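Local coordinates for Lmo2119 protein (Listeria monocytogenes serovar 1/2a, PDB 5HQH) that is of unknown function but carries a signal sequence and a YbbR-like domain, the part of the longer protein described here, at residues V18-D23 against S30-T35; V36-S41 against F56-D61; S45-A50 against D81-K86; E71-V76 against N88-N93. All coordinates share one frame; numbering follows the deposited sequence.

Contact 1: residues V18-D23 against S30-T35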
loop_
_atom_site.group_PDB
_atom_site.type_symbol
_atom_site.label_atom_id
_atom_site.label_comp_id
_atom_site.label_asym_id
_atom_site.label_seq_id
_atom_site.Cartn_x
_atom_site.Cartn_y
_atom_site.Cartn_z
ATOM N N VAL A 18 -2.852 3.220 -3.265
ATOM C CA VAL A 18 -1.891 2.144 -3.067
ATOM C C VAL A 18 -1.017 1.994 -4.309
ATOM O O VAL A 18 -1.538 1.768 -5.407
ATOM C CB VAL A 18 -2.589 0.797 -2.825
ATOM C CG1 VAL A 18 -1.545 -0.303 -2.633
ATOM C CG2 VAL A 18 -3.534 0.858 -1.637
ATOM N N LYS A 19 0.289 2.158 -4.143
ATOM C CA LYS A 19 1.262 1.967 -5.189
ATOM C C LYS A 19 1.573 0.474 -5.255
ATOM O O LYS A 19 1.475 -0.241 -4.253
ATOM C CB LYS A 19 2.555 2.745 -4.882
ATOM C CG LYS A 19 2.352 4.231 -4.699
ATOM C CD LYS A 19 2.241 4.958 -6.000
ATOM C CE LYS A 19 2.002 6.449 -5.791
ATOM N NZ LYS A 19 0.563 6.718 -5.441
ATOM N N VAL A 20 1.956 -0.010 -6.444
ATOM C CA VAL A 20 2.257 -1.421 -6.648
ATOM C C VAL A 20 3.569 -1.555 -7.417
ATOM O O VAL A 20 3.677 -1.054 -8.511
ATOM C CB VAL A 20 1.143 -2.145 -7.454
ATOM C CG1 VAL A 20 1.346 -3.661 -7.331
ATOM C CG2 VAL A 20 -0.240 -1.751 -6.972
ATOM N N TYR A 21 4.534 -2.260 -6.827
ATOM C CA TYR A 21 5.869 -2.416 -7.360
ATOM C C TYR A 21 6.090 -3.851 -7.784
ATOM O O TYR A 21 5.783 -4.772 -7.032
ATOM C CB TYR A 21 6.906 -2.017 -6.302
ATOM C CG TYR A 21 6.721 -0.656 -5.714
ATOM C CD1 TYR A 21 6.596 0.471 -6.502
ATOM C CD2 TYR A 21 6.726 -0.473 -4.330
ATOM C CE1 TYR A 21 6.447 1.746 -5.911
ATOM C CE2 TYR A 21 6.584 0.765 -3.749
ATOM C CZ TYR A 21 6.446 1.880 -4.526
ATOM O OH TYR A 21 6.301 3.139 -3.890
ATOM N N TYR A 22 6.617 -4.023 -8.995
ATOM C CA TYR A 22 6.826 -5.341 -9.601
ATOM C C TYR A 22 7.505 -5.212 -10.928
ATOM O O TYR A 22 7.797 -4.098 -11.360
ATOM C CB TYR A 22 5.496 -6.090 -9.746
ATOM C CG TYR A 22 4.462 -5.495 -10.641
ATOM C CD1 TYR A 22 3.538 -4.570 -10.170
ATOM C CD2 TYR A 22 4.339 -5.901 -11.961
ATOM C CE1 TYR A 22 2.527 -4.073 -10.987
ATOM C CE2 TYR A 22 3.331 -5.424 -12.763
ATOM C CZ TYR A 22 2.442 -4.508 -12.277
ATOM O OH TYR A 22 1.397 -4.055 -13.075
ATOM N N ASP A 23 7.776 -6.345 -11.577
ATOM C CA ASP A 23 8.358 -6.382 -12.924
ATOM C C ASP A 23 7.292 -5.980 -13.926
ATOM O O ASP A 23 6.544 -6.819 -14.418
ATOM C CB ASP A 23 8.914 -7.777 -13.180
ATOM C CG ASP A 23 9.364 -8.008 -14.597
ATOM O OD1 ASP A 23 9.356 -7.096 -15.431
ATOM O OD2 ASP A 23 9.769 -9.140 -14.890
ATOM N N SER A 30 -3.405 -7.466 -11.254
ATOM C CA SER A 30 -4.755 -7.038 -10.998
ATOM C C SER A 30 -5.109 -7.485 -9.580
ATOM O O SER A 30 -4.394 -8.281 -8.971
ATOM C CB SER A 30 -5.709 -7.616 -12.041
ATOM O OG SER A 30 -5.638 -9.021 -12.075
ATOM N N GLY A 31 -6.192 -6.940 -9.070
ATOM C CA GLY A 31 -6.681 -7.304 -7.744
ATOM C C GLY A 31 -6.360 -6.376 -6.581
ATOM O O GLY A 31 -7.047 -6.473 -5.556
ATOM N N ILE A 32 -5.379 -5.521 -6.683
ATOM C CA ILE A 32 -5.119 -4.653 -5.548
ATOM C C ILE A 32 -6.136 -3.477 -5.560
ATOM O O ILE A 32 -6.460 -2.936 -6.618
ATOM C CB ILE A 32 -3.661 -4.224 -5.536
ATOM C CG1 ILE A 32 -2.790 -5.486 -5.526
ATOM C CG2 ILE A 32 -3.330 -3.384 -4.311
ATOM C CD1 ILE A 32 -1.334 -5.205 -5.759
ATOM N N PRO A 33 -6.719 -3.136 -4.383
ATOM C CA PRO A 33 -7.591 -1.968 -4.404
ATOM C C PRO A 33 -6.800 -0.708 -4.761
ATOM O O PRO A 33 -5.645 -0.590 -4.408
ATOM C CB PRO A 33 -8.113 -1.876 -2.963
ATOM C CG PRO A 33 -7.105 -2.592 -2.162
ATOM C CD PRO A 33 -6.672 -3.744 -3.047
ATOM N N GLU A 34 -7.437 0.209 -5.480
ATOM C CA GLU A 34 -6.836 1.503 -5.838
ATOM C C GLU A 34 -6.678 2.393 -4.609
ATOM O O GLU A 34 -5.753 3.172 -4.583
ATOM C CB GLU A 34 -7.630 2.221 -6.906
ATOM C CG GLU A 34 -7.468 1.549 -8.260
ATOM C CD GLU A 34 -8.469 1.921 -9.312
ATOM O OE1 GLU A 34 -9.180 2.944 -9.187
ATOM O OE2 GLU A 34 -8.504 1.147 -10.295
ATOM N N THR A 35 -7.547 2.222 -3.616
ATOM C CA THR A 35 -7.424 3.027 -2.379
ATOM C C THR A 35 -7.741 2.205 -1.152
ATOM O O THR A 35 -8.474 1.190 -1.220
ATOM C CB THR A 35 -8.316 4.282 -2.348
ATOM O OG1 THR A 35 -9.698 3.902 -2.173
ATOM C CG2 THR A 35 -8.119 5.139 -3.554
HETATM O O HOH W 1 -3.833 3.527 -6.414
HETATM O O HOH W 2 -3.513 -0.096 -6.356
#
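V18 meets the loop between strands 27-30 and 35-42 with both its side chain and its backbone. Its CG1 lies 3.9 Å from I32 CG2, the two side chains crossing at about a right angle, while V18 CB rests 3.7 Å from the carbonyl oxygen P33 O. Two residues on, V20 and I32 meet end to end. V20 CG1 comes within 3.5 Å of I32 CD1, tighter than usual for two methyl carbons, but both residues have a second modelled conformer, so the closeness is doubtful. The extended end of I32 (chi2 170°) carries CD1 to V20, leaving its CG2 branch for V18.

One direct bond crosses between the backbones: V18 N donates to E34 O at 3.2 Å, bent to 149° at the hydrogen and with the donor above the carbonyl plane. Two waters complete the link, both donating to V18 O. One also donates to E34 O, and the other joins V18 O to P33 O, 2.9 Å from each oxygen. Beyond this shell, A60, L62, V92 and V94 also touch I32, and L74 touches V18, so the loop before strand 35-42 is tied to the edge of the hydrophobic interior. Apolar tips hold one side, whereas on the other a long direct bond and water bridges satisfy the carbonyls without regular strand pairing.

Contact 2: residues V36-S41 against F56-D61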
loop_
_atom_site.group_PDB
_atom_site.type_symbol
_atom_site.label_atom_id
_atom_site.label_comp_id
_atom_site.label_asym_id
_atom_site.label_seq_id
_atom_site.Cartn_x
_atom_site.Cartn_y
_atom_site.Cartn_z
ATOM N N VAL A 36 -7.237 2.671 -0.003
ATOM C CA VAL A 36 -7.433 2.047 1.287
ATOM C C VAL A 36 -7.623 3.106 2.358
ATOM O O VAL A 36 -7.477 4.327 2.117
ATOM C CB VAL A 36 -6.250 1.113 1.646
ATOM C CG1 VAL A 36 -6.148 0.010 0.637
ATOM C CG2 VAL A 36 -4.939 1.894 1.715
ATOM N N THR A 37 -7.916 2.649 3.560
ATOM C CA THR A 37 -8.037 3.540 4.707
ATOM C C THR A 37 -6.819 3.389 5.608
ATOM O O THR A 37 -6.460 2.279 5.991
ATOM C CB THR A 37 -9.307 3.213 5.524
ATOM O OG1 THR A 37 -10.446 3.311 4.669
ATOM C CG2 THR A 37 -9.483 4.124 6.705
ATOM N N VAL A 38 -6.198 4.507 5.988
ATOM C CA VAL A 38 -5.005 4.467 6.828
ATOM C C VAL A 38 -5.266 5.138 8.144
ATOM O O VAL A 38 -5.848 6.226 8.173
ATOM C CB VAL A 38 -3.809 5.186 6.137
ATOM C CG1 VAL A 38 -2.579 5.207 7.027
ATOM C CG2 VAL A 38 -3.465 4.480 4.839
ATOM N N THR A 39 -4.897 4.482 9.244
ATOM C CA THR A 39 -5.028 5.070 10.564
ATOM C C THR A 39 -3.635 5.403 11.095
ATOM O O THR A 39 -2.738 4.564 11.070
ATOM C CB THR A 39 -5.715 4.106 11.552
ATOM O OG1 THR A 39 -6.989 3.750 11.040
ATOM C CG2 THR A 39 -5.880 4.752 12.914
ATOM N N LEU A 40 -3.474 6.646 11.537
ATOM C CA LEU A 40 -2.210 7.183 12.068
ATOM C C LEU A 40 -2.408 7.610 13.497
ATOM O O LEU A 40 -3.408 8.254 13.774
ATOM C CB LEU A 40 -1.812 8.448 11.308
ATOM C CG LEU A 40 -1.622 8.333 9.807
ATOM C CD1 LEU A 40 -1.264 9.696 9.233
ATOM C CD2 LEU A 40 -0.558 7.313 9.494
ATOM N N SER A 41 -1.451 7.302 14.374
ATOM C CA SER A 41 -1.507 7.806 15.752
ATOM C C SER A 41 -0.106 8.189 16.210
ATOM O O SER A 41 0.887 7.575 15.807
ATOM C CB SER A 41 -2.148 6.798 16.682
ATOM O OG SER A 41 -1.334 5.686 16.848
ATOM N N PHE A 56 3.133 10.168 3.064
ATOM C CA PHE A 56 3.474 8.747 3.276
ATOM C C PHE A 56 2.963 7.982 2.069
ATOM O O PHE A 56 2.127 8.478 1.302
ATOM C CB PHE A 56 2.872 8.209 4.549
ATOM C CG PHE A 56 1.379 8.432 4.670
ATOM C CD1 PHE A 56 0.491 7.493 4.170
ATOM C CD2 PHE A 56 0.850 9.581 5.271
ATOM C CE1 PHE A 56 -0.871 7.713 4.236
ATOM C CE2 PHE A 56 -0.501 9.798 5.334
ATOM C CZ PHE A 56 -1.378 8.837 4.832
ATOM N N THR A 57 3.481 6.773 1.897
ATOM C CA THR A 57 3.188 5.946 0.723
ATOM C C THR A 57 2.786 4.565 1.136
ATOM O O THR A 57 3.563 3.888 1.790
ATOM C CB THR A 57 4.450 5.825 -0.143
ATOM O OG1 THR A 57 4.894 7.151 -0.520
ATOM C CG2 THR A 57 4.204 4.969 -1.358
ATOM N N VAL A 58 1.558 4.146 0.781
ATOM C CA VAL A 58 1.088 2.784 1.010
ATOM C C VAL A 58 1.400 1.997 -0.256
ATOM O O VAL A 58 1.161 2.490 -1.354
ATOM C CB VAL A 58 -0.425 2.728 1.269
ATOM C CG1 VAL A 58 -0.871 1.291 1.507
ATOM C CG2 VAL A 58 -0.789 3.601 2.457
ATOM N N TYR A 59 1.983 0.816 -0.086
ATOM C CA TYR A 59 2.389 0.031 -1.232
ATOM C C TYR A 59 2.265 -1.468 -1.041
ATOM O O TYR A 59 2.363 -1.995 0.066
ATOM C CB TYR A 59 3.821 0.371 -1.632
ATOM C CG TYR A 59 4.920 0.049 -0.619
ATOM C CD1 TYR A 59 5.158 0.899 0.450
ATOM C CD2 TYR A 59 5.781 -1.042 -0.782
ATOM C CE1 TYR A 59 6.160 0.648 1.351
ATOM C CE2 TYR A 59 6.806 -1.282 0.130
ATOM C CZ TYR A 59 7.003 -0.416 1.178
ATOM O OH TYR A 59 8.051 -0.650 2.054
ATOM N N ALA A 60 2.090 -2.138 -2.183
ATOM C CA ALA A 60 2.158 -3.591 -2.303
ATOM C C ALA A 60 3.451 -3.861 -3.074
ATOM O O ALA A 60 3.578 -3.481 -4.237
ATOM C CB ALA A 60 0.945 -4.171 -3.048
ATOM N N ASP A 61 4.393 -4.560 -2.436
ATOM C CA ASP A 61 5.654 -4.904 -3.099
ATOM C C ASP A 61 5.598 -6.332 -3.613
ATOM O O ASP A 61 5.643 -7.297 -2.840
ATOM C CB ASP A 61 6.835 -4.744 -2.174
ATOM C CG ASP A 61 8.155 -4.833 -2.913
ATOM O OD1 ASP A 61 8.191 -5.046 -4.140
ATOM O OD2 ASP A 61 9.211 -4.667 -2.288
#
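The ring of F56 is approached obliquely by two side chains of strand 35-42, which come from the direction opposite to its own. V38 CG1 lies 4.1 Å from F56 CE1, and L40 CD1 lies 4.0 Å from F56 CE2, so the two ring carbons flanking CZ each have an aliphatic neighbour. F56 CG sits between the backbone N and the carbonyl carbon (chi1 53°), a rotation that sends the ring across toward strand 35-42. The other flat group, the ring of Y59, belongs to the alternate side of its strand: the carbonyl oxygen T57 O lies in plane at its edge, and the ring of Y21 meets it, with the two planes at about 45°.

The two segments are not paired as neighbouring strands. No hydrogen bond joins them, and even V36 and V58 have their CA atoms 8.6 Å apart; each instead pairs with strand 9-21, antiparallel for 35-42 and parallel for 57-61. Their inward side chains meet across the mixed sheet that forms this YbbR-like domain, with helix 44-53 in the connection between them.

Next to the ring the packing is purely aliphatic. V38 and V58 pass alongside from opposing directions, CG2 of V38 standing 3.7 Å from CG2 of V58. V36 and V58 instead meet end to end, V36 CG2 to V58 CG1 at 4.1 Å. All five touching residues are buried, and V79, V85, V87 and L74 extend the same hydrophobic interior around them.

Contact 3: residues S45-A50 against D81-K86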
loop_
_atom_site.group_PDB
_atom_site.type_symbol
_atom_site.label_atom_id
_atom_site.label_comp_id
_atom_site.label_asym_id
_atom_site.label_seq_id
_atom_site.Cartn_x
_atom_site.Cartn_y
_atom_site.Cartn_z
ATOM N N SER A 45 1.592 17.134 16.240
ATOM C CA SER A 45 2.154 17.886 15.154
ATOM C C SER A 45 2.478 16.980 13.968
ATOM O O SER A 45 2.293 17.371 12.816
ATOM C CB SER A 45 3.411 18.638 15.581
ATOM O OG SER A 45 4.473 17.763 15.913
ATOM N N ILE A 46 3.008 15.795 14.265
ATOM C CA ILE A 46 3.404 14.832 13.242
ATOM C C ILE A 46 2.192 14.188 12.581
ATOM O O ILE A 46 2.163 14.029 11.340
ATOM C CB ILE A 46 4.369 13.779 13.851
ATOM C CG1 ILE A 46 5.582 14.513 14.469
ATOM C CG2 ILE A 46 4.839 12.800 12.789
ATOM C CD1 ILE A 46 6.607 13.614 15.118
ATOM N N VAL A 47 1.183 13.825 13.377
ATOM C CA VAL A 47 -0.072 13.282 12.810
ATOM C C VAL A 47 -0.721 14.307 11.877
ATOM O O VAL A 47 -1.136 14.000 10.755
ATOM C CB VAL A 47 -1.068 12.848 13.908
ATOM C CG1 VAL A 47 -2.453 12.541 13.329
ATOM C CG2 VAL A 47 -0.555 11.638 14.664
ATOM N N GLN A 48 -0.813 15.542 12.346
ATOM C CA GLN A 48 -1.457 16.559 11.556
ATOM C C GLN A 48 -0.701 16.902 10.261
ATOM O O GLN A 48 -1.340 17.144 9.233
ATOM C CB GLN A 48 -1.755 17.798 12.398
ATOM C CG GLN A 48 -2.810 17.525 13.464
ATOM C CD GLN A 48 -4.144 17.080 12.889
ATOM O OE1 GLN A 48 -4.636 17.636 11.902
ATOM N NE2 GLN A 48 -4.708 16.047 13.477
ATOM N N SER A 49 0.631 16.912 10.293
ATOM C CA SER A 49 1.397 17.167 9.085
ATOM C C SER A 49 1.194 16.036 8.096
ATOM O O SER A 49 1.050 16.272 6.907
ATOM C CB SER A 49 2.886 17.349 9.402
ATOM O OG SER A 49 3.667 17.416 8.213
ATOM N N ALA A 50 1.136 14.798 8.596
ATOM C CA ALA A 50 0.958 13.641 7.711
ATOM C C ALA A 50 -0.424 13.693 7.073
ATOM O O ALA A 50 -0.586 13.365 5.896
ATOM C CB ALA A 50 1.140 12.355 8.492
ATOM N N ASP A 81 8.938 8.156 11.901
ATOM C CA ASP A 81 9.168 7.049 12.819
ATOM C C ASP A 81 8.427 7.201 14.157
ATOM O O ASP A 81 8.426 6.264 14.946
ATOM C CB ASP A 81 10.672 6.788 13.048
ATOM C CG ASP A 81 11.304 7.720 13.996
ATOM O OD1 ASP A 81 10.915 8.909 14.072
ATOM O OD2 ASP A 81 12.259 7.242 14.675
ATOM N N ARG A 82 7.820 8.364 14.391
ATOM C CA ARG A 82 7.067 8.616 15.617
ATOM C C ARG A 82 5.590 8.258 15.488
ATOM O O ARG A 82 4.837 8.431 16.424
ATOM C CB ARG A 82 7.205 10.081 16.020
ATOM C CG ARG A 82 8.624 10.538 16.320
ATOM C CD ARG A 82 9.238 9.763 17.476
ATOM N NE ARG A 82 9.976 8.590 17.017
ATOM C CZ ARG A 82 10.241 7.529 17.772
ATOM N NH1 ARG A 82 9.801 7.463 19.011
ATOM N NH2 ARG A 82 10.931 6.509 17.275
ATOM N N LEU A 83 5.173 7.782 14.317
ATOM C CA LEU A 83 3.770 7.359 14.117
ATOM C C LEU A 83 3.535 5.859 14.149
ATOM O O LEU A 83 4.404 5.066 13.757
ATOM C CB LEU A 83 3.250 7.862 12.770
ATOM C CG LEU A 83 3.233 9.372 12.609
ATOM C CD1 LEU A 83 2.655 9.759 11.260
ATOM C CD2 LEU A 83 2.445 10.063 13.727
ATOM N N LYS A 84 2.377 5.470 14.675
ATOM C CA LYS A 84 1.898 4.075 14.589
ATOM C C LYS A 84 0.942 4.125 13.400
ATOM O O LYS A 84 0.121 5.036 13.306
ATOM C CB LYS A 84 1.152 3.623 15.837
ATOM C CG LYS A 84 2.004 3.412 17.086
ATOM C CD LYS A 84 1.162 2.901 18.263
ATOM C CE LYS A 84 1.913 2.981 19.588
ATOM N NZ LYS A 84 1.129 2.394 20.714
ATOM N N VAL A 85 1.058 3.168 12.491
ATOM C CA VAL A 85 0.253 3.174 11.281
ATOM C C VAL A 85 -0.359 1.815 11.006
ATOM O O VAL A 85 0.306 0.786 11.179
ATOM C CB VAL A 85 1.116 3.572 10.040
ATOM C CG1 VAL A 85 0.259 3.708 8.808
ATOM C CG2 VAL A 85 1.882 4.868 10.302
ATOM N N LYS A 86 -1.623 1.807 10.587
ATOM C CA LYS A 86 -2.240 0.538 10.130
ATOM C C LYS A 86 -3.083 0.844 8.912
ATOM O O LYS A 86 -3.565 1.965 8.717
ATOM C CB LYS A 86 -3.039 -0.243 11.169
ATOM C CG LYS A 86 -4.138 0.560 11.798
ATOM C CD LYS A 86 -4.989 -0.305 12.716
ATOM C CE LYS A 86 -5.920 0.584 13.510
ATOM N NZ LYS A 86 -6.984 -0.193 14.216
#
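Helix 44-53 packs on the turn that leads into strand 84-98, and L83, just ahead of that strand, is the residue it grips. The leucine reaches toward the helix with both methyls. L83 CD2 is 3.5 Å from V47 CG2 and 3.8 Å from I46 CG2, whereas L83 CD1 stands 4.1 Å from A50 CB, one helical turn on from I46. Its extended side chain (chi2 -178°) sets the fork of methyls against these three helix residues, slanting across I46 and V47.

Toward the outside, I46 and R82 run next to each other in the same sense, I46 CD1 resting 3.7 Å from R82 CB. The arginine then bends away at chi2 and chi3 to meet D81 side-on: NE of R82 bonds to OD1 of D81 at 3.1 Å, nearly straight at 171°, and its NH2 makes a salt bridge to OD2. The carboxylate lies at the edge of the guanidinium, yet both of its oxygens are approached from above their own plane. These R82 contacts hold for one of its two modelled positions. Deeper in, L40 also touches A50. Between these two segments the grip is apolar, with no hydrogen bond across, while the charges pair within the exposed turn.

Contact 4: residues E71-V76 against N88-N93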
loop_
_atom_site.group_PDB
_atom_site.type_symbol
_atom_site.label_atom_id
_atom_site.label_comp_id
_atom_site.label_asym_id
_atom_site.label_seq_id
_atom_site.Cartn_x
_atom_site.Cartn_y
_atom_site.Cartn_z
ATOM N N GLU A 71 -1.448 -13.583 -2.039
ATOM C CA GLU A 71 -1.872 -12.503 -1.148
ATOM C C GLU A 71 -0.654 -11.697 -0.750
ATOM O O GLU A 71 0.461 -12.218 -0.712
ATOM C CB GLU A 71 -2.530 -13.052 0.082
ATOM C CG GLU A 71 -3.883 -13.662 -0.215
ATOM C CD GLU A 71 -4.325 -14.549 0.895
ATOM O OE1 GLU A 71 -4.495 -14.003 2.029
ATOM O OE2 GLU A 71 -4.504 -15.749 0.649
ATOM N N VAL A 72 -0.882 -10.433 -0.442
ATOM C CA VAL A 72 0.220 -9.517 -0.098
ATOM C C VAL A 72 -0.189 -8.557 1.001
ATOM O O VAL A 72 -1.274 -7.993 0.969
ATOM C CB VAL A 72 0.737 -8.744 -1.343
ATOM C CG1 VAL A 72 -0.343 -7.867 -1.973
ATOM C CG2 VAL A 72 1.964 -7.902 -1.006
ATOM N N LYS A 73 0.682 -8.394 2.003
ATOM C CA LYS A 73 0.435 -7.418 3.064
ATOM C C LYS A 73 0.899 -6.030 2.586
ATOM O O LYS A 73 1.994 -5.868 2.072
ATOM C CB LYS A 73 1.219 -7.770 4.340
ATOM C CG LYS A 73 0.951 -6.812 5.499
ATOM C CD LYS A 73 1.657 -7.227 6.769
ATOM C CE LYS A 73 1.586 -6.141 7.817
ATOM N NZ LYS A 73 0.220 -5.778 8.232
ATOM N N LEU A 74 0.049 -5.035 2.796
ATOM C CA LEU A 74 0.358 -3.652 2.440
ATOM C C LEU A 74 1.309 -3.028 3.436
ATOM O O LEU A 74 1.225 -3.241 4.630
ATOM C CB LEU A 74 -0.945 -2.848 2.329
ATOM C CG LEU A 74 -1.928 -3.366 1.259
ATOM C CD1 LEU A 74 -3.102 -2.432 1.188
ATOM C CD2 LEU A 74 -1.260 -3.529 -0.107
ATOM N N GLN A 75 2.269 -2.273 2.903
ATOM C CA GLN A 75 3.320 -1.621 3.695
ATOM C C GLN A 75 3.175 -0.114 3.614
ATOM O O GLN A 75 2.497 0.398 2.722
ATOM C CB GLN A 75 4.675 -2.065 3.188
ATOM C CG GLN A 75 4.957 -3.546 3.375
ATOM C CD GLN A 75 6.280 -3.939 2.792
ATOM O OE1 GLN A 75 6.365 -4.519 1.686
ATOM N NE2 GLN A 75 7.337 -3.577 3.470
ATOM N N VAL A 76 3.882 0.585 4.501
ATOM C CA VAL A 76 3.881 2.047 4.520
ATOM C C VAL A 76 5.315 2.537 4.649
ATOM O O VAL A 76 6.106 2.045 5.479
ATOM C CB VAL A 76 3.031 2.646 5.640
ATOM C CG1 VAL A 76 2.957 4.168 5.496
ATOM C CG2 VAL A 76 1.650 2.015 5.681
ATOM N N ASN A 88 -6.202 -0.542 6.235
ATOM C CA ASN A 88 -7.407 -1.374 6.110
ATOM C C ASN A 88 -7.880 -1.345 4.660
ATOM O O ASN A 88 -8.269 -0.259 4.180
ATOM C CB ASN A 88 -8.507 -0.816 7.009
ATOM C CG ASN A 88 -9.820 -1.556 6.867
ATOM O OD1 ASN A 88 -9.840 -2.674 6.395
ATOM N ND2 ASN A 88 -10.905 -0.899 7.209
ATOM N N PRO A 89 -7.855 -2.460 3.928
ATOM C CA PRO A 89 -7.442 -3.783 4.383
ATOM C C PRO A 89 -5.931 -3.932 4.578
ATOM O O PRO A 89 -5.149 -3.266 3.884
ATOM C CB PRO A 89 -7.852 -4.676 3.197
ATOM C CG PRO A 89 -7.726 -3.790 2.025
ATOM C CD PRO A 89 -8.267 -2.478 2.513
ATOM N N ALA A 90 -5.523 -4.770 5.531
ATOM C CA ALA A 90 -4.082 -4.974 5.787
ATOM C C ALA A 90 -3.415 -5.853 4.756
ATOM O O ALA A 90 -2.260 -5.649 4.444
ATOM C CB ALA A 90 -3.869 -5.568 7.162
ATOM N N THR A 91 -4.162 -6.796 4.207
ATOM C CA THR A 91 -3.634 -7.725 3.246
ATOM C C THR A 91 -4.659 -7.803 2.141
ATOM O O THR A 91 -5.849 -7.615 2.404
ATOM C CB THR A 91 -3.383 -9.101 3.923
ATOM O OG1 THR A 91 -2.587 -8.936 5.103
ATOM C CG2 THR A 91 -2.679 -10.068 3.011
ATOM N N VAL A 92 -4.195 -8.089 0.930
ATOM C CA VAL A 92 -5.056 -8.182 -0.277
ATOM C C VAL A 92 -4.674 -9.321 -1.184
ATOM O O VAL A 92 -3.525 -9.758 -1.169
ATOM C CB VAL A 92 -4.999 -6.832 -1.065
ATOM C CG1 VAL A 92 -5.428 -5.691 -0.161
ATOM C CG2 VAL A 92 -3.629 -6.553 -1.614
ATOM N N ASN A 93 -5.663 -9.812 -1.952
ATOM C CA ASN A 93 -5.445 -10.848 -2.975
ATOM C C ASN A 93 -4.946 -10.199 -4.245
ATOM O O ASN A 93 -5.441 -9.159 -4.644
ATOM C CB ASN A 93 -6.725 -11.659 -3.300
ATOM C CG ASN A 93 -7.037 -12.697 -2.259
ATOM O OD1 ASN A 93 -6.755 -13.897 -2.438
ATOM N ND2 ASN A 93 -7.588 -12.266 -1.180
HETATM O O HOH W 3 -6.361 -16.681 -1.433
HETATM O O HOH W 4 -0.900 -3.838 6.151
#
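V72 and V92 form the close-packed centre of this antiparallel pairing. Their backbones exchange two hydrogen bonds, V72 N to V92 O at 2.8 Å and V92 N to V72 O at 2.9 Å, and their side chains run alongside on the inner face, V72 CG1 only 3.6 Å from V92 CG2. V72 CG1 stands between backbone N and carbonyl carbon (chi1 62°); V92 CG2 takes the same place, its CG1 being anti to the carbonyl carbon (chi1 -57°). L74 continues the packing at about a right angle to V92, with CD2 4.1 Å from V92 CG2, and its N bonds to A90 O at 2.9 Å. A60, L62 and I32 adjoin this face.

The face carrying E71, K73, T91 and N93 is exposed and looser. In this conformer of N93, one of two modelled, E71 CG lies 3.6 Å from N93 OD1, and a water donates to E71 OE2 and N93 OD1. Another water accepts from K73 NZ and donates to L74 O and A90 O, 2.8 Å from the latter, where regular pairing gives way near the cis peptide bond before P89. E71–N93 and K73–T91 are non-hydrogen-bonded pairs flanking the hydrogen-bonded V72–V92 pair, the alternation of an antiparallel beta hairpin, here strands 68-77 and 84-98.

In the fold
All four contacts lie in one YbbR-like domain and reach the same mixed sheet. Contact 1 joins contact 2 through strand 9-21, where K19 N and K19 O probably bond to V58 O and A60 N. Contact 4 borders both: V18 CG1 packs 4.1 Å from L74 CD2, and Y59 O probably accepts from Q75 N. The centres of contacts 2 and 4 are about 9 Å apart. Contact 3 is at the far end, its centre about 23 Å from that of contact 1 and their nearest atoms about 10 Å apart. It meets contact 2 where S41 O lies 2.8 Å from K84 N, a probable hydrogen bond, and shares strand 84-98 with contact 4.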